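Local atomic coordinates of citrate synthase (Metallosphaera sedula, PDB entry 6ABX), a protein that probably catalyses the condensation of acetyl-CoA with oxaloacetate and water to give citrate and CoA, a step of the tricarboxylic acid cycle. Residues A[216-222]-A[306-312]; A[278-283]-A[312-316]. All blocks are in the same frame, centred on the assembly; numbering follows the deposited sequence.

Both contacts involve the short helix 310-316 of this citrate synthase and share Leu312. Contact 1 lies at the active site: it holds Asp307, predicted to be catalytic, with a glycerol molecule on its carboxylate, and the side chain of Val306 comes within about 4 Å of a bound citrate anion. Contact 2 is mainly apolar packing, with one tyrosine-glutamate hydrogen bond; its centre is about 11 Å from that of contact 1, and the Leu312 side chain is about 9 Å from that of Asp307. The two meet through Leu222, whose CD2 is 3.6 Å from Tyr315 CB. Helix 310-316 thus begins beside Asp307 and packs on helix 277-297 from Leu312 to its last residue, Ala316.

Contact 1 of 2, residues A[216-222]-A[306-312]; sequences GANSEAL and VDFYSGL. With GOL (glycerol), chain E.
Gly216 and Asp307 meet in the active site of the citrate synthase fold, where the loop leading into helix 220-228 faces the segment 306-312, which carries the predicted catalytic aspartate. Gly216 gives its N to Asp307 OD2 only weakly (3.2 Å, N-H...acceptor 124°); the same N-H points better at O3 of the glycerol, which also donates through O3 to OD2 and through O2 to OD1. A water bridges Gly216 O and Ser310 OG. Asn218 makes the stronger direct bond: its ND2 lies 2.9 Å from Asp307 OD2. The amide comes to the anti side of that oxygen, 33° out of the carboxylate plane, and the amide and carboxylate planes are 57° apart. Asn218 OD1 takes the N-H of Glu220 N at 2.9 Å, on a lone pair in the carbonyl plane. This Asx turn ties the amide to the start of the helix and sets its rotation. An alanine here lacks both amide atoms, which would probably leave the Asp307 carboxylate freer to turn and the first turn of helix 220-228 without its Asx-turn bond. Ser219 OG is 3.8 Å from Gly311 CA, where a CB would clash with that hydroxyl. Ala221 presses its methyl against the carbonyls of Asp307 and Phe308. Leu222, with CG anti to its backbone N, crosses Leu312 at about a right angle, CD1 to CD1 at 3.8 Å, while Leu222 CD2 rests 3.8 Å from Gly311 O.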
# COMPACT_ATOMS: atom_id res chain seq x y z
N GLY A 216 2.96 -15.28 -9.13
CA GLY A 216 4.12 -15.83 -8.43
C GLY A 216 3.83 -16.26 -7.00
O GLY A 216 4.54 -17.11 -6.45
N ALA A 217 2.85 -15.63 -6.34
CA ALA A 217 2.79 -15.56 -4.83
C ALA A 217 1.57 -16.33 -4.34
O ALA A 217 0.73 -15.79 -3.64
CB ALA A 217 2.72 -14.13 -4.36
N ASN A 218 1.44 -17.56 -4.83
CA ASN A 218 0.35 -18.41 -4.56
C ASN A 218 0.86 -19.87 -4.55
O ASN A 218 1.99 -20.15 -5.04
CB ASN A 218 -0.70 -18.16 -5.62
CG ASN A 218 -0.23 -18.74 -6.93
OD1 ASN A 218 -0.27 -19.95 -7.08
ND2 ASN A 218 0.28 -17.89 -7.80
N SER A 219 0.04 -20.81 -4.02
CA SER A 219 0.31 -22.28 -4.04
C SER A 219 -0.72 -23.06 -4.91
O SER A 219 -1.01 -24.23 -4.67
CB SER A 219 0.37 -22.87 -2.62
OG SER A 219 1.62 -22.60 -1.96
N GLU A 220 -1.26 -22.42 -5.96
CA GLU A 220 -2.26 -23.00 -6.84
C GLU A 220 -1.73 -24.27 -7.54
O GLU A 220 -2.46 -25.29 -7.72
CB GLU A 220 -2.69 -21.92 -7.83
CG GLU A 220 -3.73 -20.98 -7.23
CD GLU A 220 -5.06 -21.67 -6.93
OE1 GLU A 220 -5.65 -22.24 -7.87
OE2 GLU A 220 -5.47 -21.68 -5.76
N ALA A 221 -0.47 -24.25 -7.95
CA ALA A 221 0.09 -25.40 -8.64
C ALA A 221 0.21 -26.56 -7.67
O ALA A 221 -0.04 -27.69 -8.02
CB ALA A 221 1.43 -25.09 -9.25
N LEU A 222 0.58 -26.27 -6.42
CA LEU A 222 0.72 -27.36 -5.44
C LEU A 222 -0.64 -28.02 -5.20
O LEU A 222 -0.68 -29.23 -5.07
CB LEU A 222 1.26 -26.82 -4.12
CG LEU A 222 1.32 -27.87 -3.00
CD1 LEU A 222 2.23 -29.03 -3.38
CD2 LEU A 222 1.80 -27.25 -1.69
N VAL A 306 7.92 -19.57 -11.92
CA VAL A 306 8.53 -19.89 -10.61
C VAL A 306 7.52 -20.60 -9.69
O VAL A 306 7.91 -21.50 -8.94
CB VAL A 306 9.07 -18.58 -9.99
CG1 VAL A 306 8.01 -17.51 -9.82
CG2 VAL A 306 9.85 -18.84 -8.73
N ASP A 307 6.25 -20.19 -9.72
CA ASP A 307 5.30 -20.79 -8.81
C ASP A 307 4.81 -22.18 -9.25
O ASP A 307 3.99 -22.75 -8.53
CB ASP A 307 4.07 -19.94 -8.52
CG ASP A 307 3.33 -19.38 -9.72
OD1 ASP A 307 3.56 -19.86 -10.83
OD2 ASP A 307 2.53 -18.41 -9.51
N PHE A 308 5.35 -22.77 -10.33
CA PHE A 308 5.09 -24.16 -10.57
C PHE A 308 5.70 -25.04 -9.48
O PHE A 308 5.10 -26.03 -9.03
CB PHE A 308 5.62 -24.54 -11.95
CG PHE A 308 5.20 -25.91 -12.39
CD1 PHE A 308 3.92 -26.11 -12.88
CD2 PHE A 308 6.04 -27.00 -12.26
CE1 PHE A 308 3.53 -27.36 -13.34
CE2 PHE A 308 5.64 -28.26 -12.67
CZ PHE A 308 4.36 -28.44 -13.17
N TYR A 309 6.95 -24.70 -9.08
CA TYR A 309 7.73 -25.53 -8.13
C TYR A 309 7.80 -24.88 -6.74
O TYR A 309 8.04 -25.59 -5.79
CB TYR A 309 9.16 -25.74 -8.66
CG TYR A 309 9.22 -26.80 -9.74
CD1 TYR A 309 8.89 -28.11 -9.45
CD2 TYR A 309 9.56 -26.48 -11.04
CE1 TYR A 309 8.92 -29.10 -10.43
CE2 TYR A 309 9.51 -27.45 -12.04
CZ TYR A 309 9.21 -28.76 -11.73
OH TYR A 309 9.18 -29.70 -12.74
N SER A 310 7.64 -23.55 -6.61
CA SER A 310 7.97 -22.88 -5.32
C SER A 310 7.08 -23.41 -4.20
O SER A 310 7.59 -23.75 -3.11
CB SER A 310 7.90 -21.41 -5.42
OG SER A 310 6.58 -20.98 -5.73
N GLY A 311 5.76 -23.47 -4.43
CA GLY A 311 4.88 -23.94 -3.36
C GLY A 311 5.23 -25.34 -2.88
O GLY A 311 5.26 -25.62 -1.68
N LEU A 312 5.53 -26.25 -3.80
CA LEU A 312 5.90 -27.62 -3.47
C LEU A 312 7.20 -27.68 -2.65
O LEU A 312 7.30 -28.41 -1.66
CB LEU A 312 5.98 -28.42 -4.77
CG LEU A 312 6.50 -29.84 -4.63
CD1 LEU A 312 5.69 -30.59 -3.60
CD2 LEU A 312 6.46 -30.53 -5.98
C1 GOL E . -0.41 -19.64 -12.19
O1 GOL E . -0.71 -20.43 -11.01
C2 GOL E . 0.79 -18.74 -11.87
O2 GOL E . 1.82 -18.83 -12.88
C3 GOL E . 0.37 -17.28 -11.69
O3 GOL E . 1.54 -16.47 -11.53
O HOH W 1 6.83 -18.45 -6.61
O HOH W 2 0.93 -21.70 -8.47
O HOH W 3 3.20 -23.08 -6.10

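Contact 2 of 2, residues A[278-283]-A[312-316]; sequences EIKRLF and LVFYA
Leu312 and Phe283 form the face-on part of an antiparallel helix pair, in which the segments 278-283 and 312-316 run at 173° with axes 10.8 Å apart in the mainly helical citrate synthase fold. Leu312 CD2 sits over the centre of the Phe283 ring, 3.5 Å from the centroid and almost on the ring normal, a CH-pi contact of nearly ideal placement. CG lies over the same ring, towards CE2 and CZ, and the other branch, CD1, turns to Leu282 CB. Val313 CG2 meets Phe283 differently, at the edge of the ring beside CZ.

The Tyr315 ring reaches across from the other helix because its CG stands anti to the backbone N. Ile279 CD1 approaches this ring obliquely, 3.6 Å from Tyr315 CD2, and Leu282 CD1 also comes in obliquely, at 3.9 Å from Tyr315 CE2. The remaining branch of Ile279, CG2, lies 3.8 Å from Ala316 CB, at the closest approach of the two backbones. Leu222 and Met226 of helix 220-228 also touch Tyr315, placing the ring where three helices converge.

The hydrogen bond between the two segments is at the hydroxyl end of the Tyr315 ring. The extended side chain of Glu278 crosses Tyr315 at about a right angle, its carboxylate plane turned 79° from the ring plane. The tyrosine hydroxyl donates to this carboxylate: Tyr315 OH to Glu278 OE2 is a short 2.5 Å, meeting OE2 on the syn side and 33° out of the carboxylate plane.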
# COMPACT_ATOMS: atom_id res chain seq x y z
N GLU A 278 5.21 -38.80 0.42
CA GLU A 278 4.27 -37.81 -0.12
C GLU A 278 5.02 -36.83 -1.05
O GLU A 278 4.57 -36.57 -2.17
CB GLU A 278 3.53 -37.10 1.02
CG GLU A 278 2.67 -35.93 0.56
CD GLU A 278 2.11 -35.09 1.69
OE1 GLU A 278 2.60 -35.22 2.82
OE2 GLU A 278 1.20 -34.31 1.45
N ILE A 279 6.18 -36.33 -0.64
CA ILE A 279 6.85 -35.32 -1.39
C ILE A 279 7.42 -35.94 -2.68
O ILE A 279 7.41 -35.33 -3.73
CB ILE A 279 7.92 -34.61 -0.53
CG1 ILE A 279 7.31 -33.92 0.69
CG2 ILE A 279 8.76 -33.69 -1.38
CD1 ILE A 279 6.19 -32.92 0.39
N LYS A 280 7.95 -37.17 -2.58
CA LYS A 280 8.48 -37.81 -3.77
C LYS A 280 7.38 -37.95 -4.85
O LYS A 280 7.60 -37.67 -6.02
CB LYS A 280 9.03 -39.20 -3.41
CG LYS A 280 9.79 -39.88 -4.54
CD LYS A 280 10.94 -40.74 -4.07
CE LYS A 280 12.12 -40.70 -5.02
NZ LYS A 280 11.77 -41.32 -6.32
N ARG A 281 6.20 -38.38 -4.42
CA ARG A 281 5.03 -38.58 -5.24
C ARG A 281 4.66 -37.23 -5.88
O ARG A 281 4.44 -37.13 -7.11
CB ARG A 281 3.91 -39.11 -4.36
CG ARG A 281 2.59 -39.37 -5.06
CD ARG A 281 1.68 -40.27 -4.24
NE ARG A 281 1.40 -39.77 -2.90
CZ ARG A 281 0.57 -38.76 -2.58
NH1 ARG A 281 0.19 -38.61 -1.33
NH2 ARG A 281 0.13 -37.88 -3.49
N LEU A 282 4.62 -36.19 -5.06
CA LEU A 282 4.21 -34.88 -5.53
C LEU A 282 5.19 -34.32 -6.54
O LEU A 282 4.77 -33.65 -7.52
CB LEU A 282 3.97 -33.90 -4.37
CG LEU A 282 2.75 -34.15 -3.49
CD1 LEU A 282 2.73 -33.16 -2.34
CD2 LEU A 282 1.45 -34.03 -4.26
N PHE A 283 6.49 -34.58 -6.37
CA PHE A 283 7.45 -34.19 -7.37
C PHE A 283 7.32 -34.98 -8.67
O PHE A 283 7.53 -34.41 -9.73
CB PHE A 283 8.89 -34.29 -6.84
CG PHE A 283 9.32 -33.02 -6.16
CD1 PHE A 283 9.80 -31.97 -6.91
CD2 PHE A 283 9.21 -32.88 -4.78
CE1 PHE A 283 10.17 -30.79 -6.29
CE2 PHE A 283 9.56 -31.69 -4.16
CZ PHE A 283 10.05 -30.66 -4.92
N LEU A 312 5.53 -26.25 -3.80
CA LEU A 312 5.90 -27.62 -3.47
C LEU A 312 7.20 -27.68 -2.65
O LEU A 312 7.30 -28.41 -1.66
CB LEU A 312 5.98 -28.42 -4.77
CG LEU A 312 6.50 -29.84 -4.63
CD1 LEU A 312 5.69 -30.59 -3.60
CD2 LEU A 312 6.46 -30.53 -5.98
N VAL A 313 8.19 -26.86 -3.02
CA VAL A 313 9.46 -26.77 -2.26
C VAL A 313 9.22 -26.27 -0.84
O VAL A 313 9.70 -26.88 0.09
CB VAL A 313 10.48 -25.90 -3.01
CG1 VAL A 313 11.67 -25.51 -2.14
CG2 VAL A 313 10.94 -26.59 -4.29
N PHE A 314 8.43 -25.21 -0.67
CA PHE A 314 8.16 -24.67 0.68
C PHE A 314 7.33 -25.67 1.50
O PHE A 314 7.55 -25.85 2.69
CB PHE A 314 7.49 -23.30 0.56
CG PHE A 314 8.46 -22.24 0.13
CD1 PHE A 314 9.61 -21.99 0.85
CD2 PHE A 314 8.20 -21.45 -0.97
CE1 PHE A 314 10.51 -21.02 0.45
CE2 PHE A 314 9.11 -20.47 -1.37
CZ PHE A 314 10.29 -20.30 -0.69
N TYR A 315 6.38 -26.36 0.85
CA TYR A 315 5.61 -27.41 1.51
C TYR A 315 6.54 -28.53 1.98
O TYR A 315 6.36 -29.05 3.11
CB TYR A 315 4.51 -27.91 0.57
CG TYR A 315 3.69 -29.05 1.12
CD1 TYR A 315 2.81 -28.83 2.17
CD2 TYR A 315 3.73 -30.32 0.58
CE1 TYR A 315 2.04 -29.85 2.71
CE2 TYR A 315 2.97 -31.36 1.11
CZ TYR A 315 2.12 -31.12 2.17
OH TYR A 315 1.32 -32.10 2.70
N ALA A 316 7.50 -28.92 1.15
CA ALA A 316 8.45 -29.99 1.42
C ALA A 316 9.28 -29.65 2.67
O ALA A 316 9.69 -30.52 3.41
CB ALA A 316 9.33 -30.24 0.23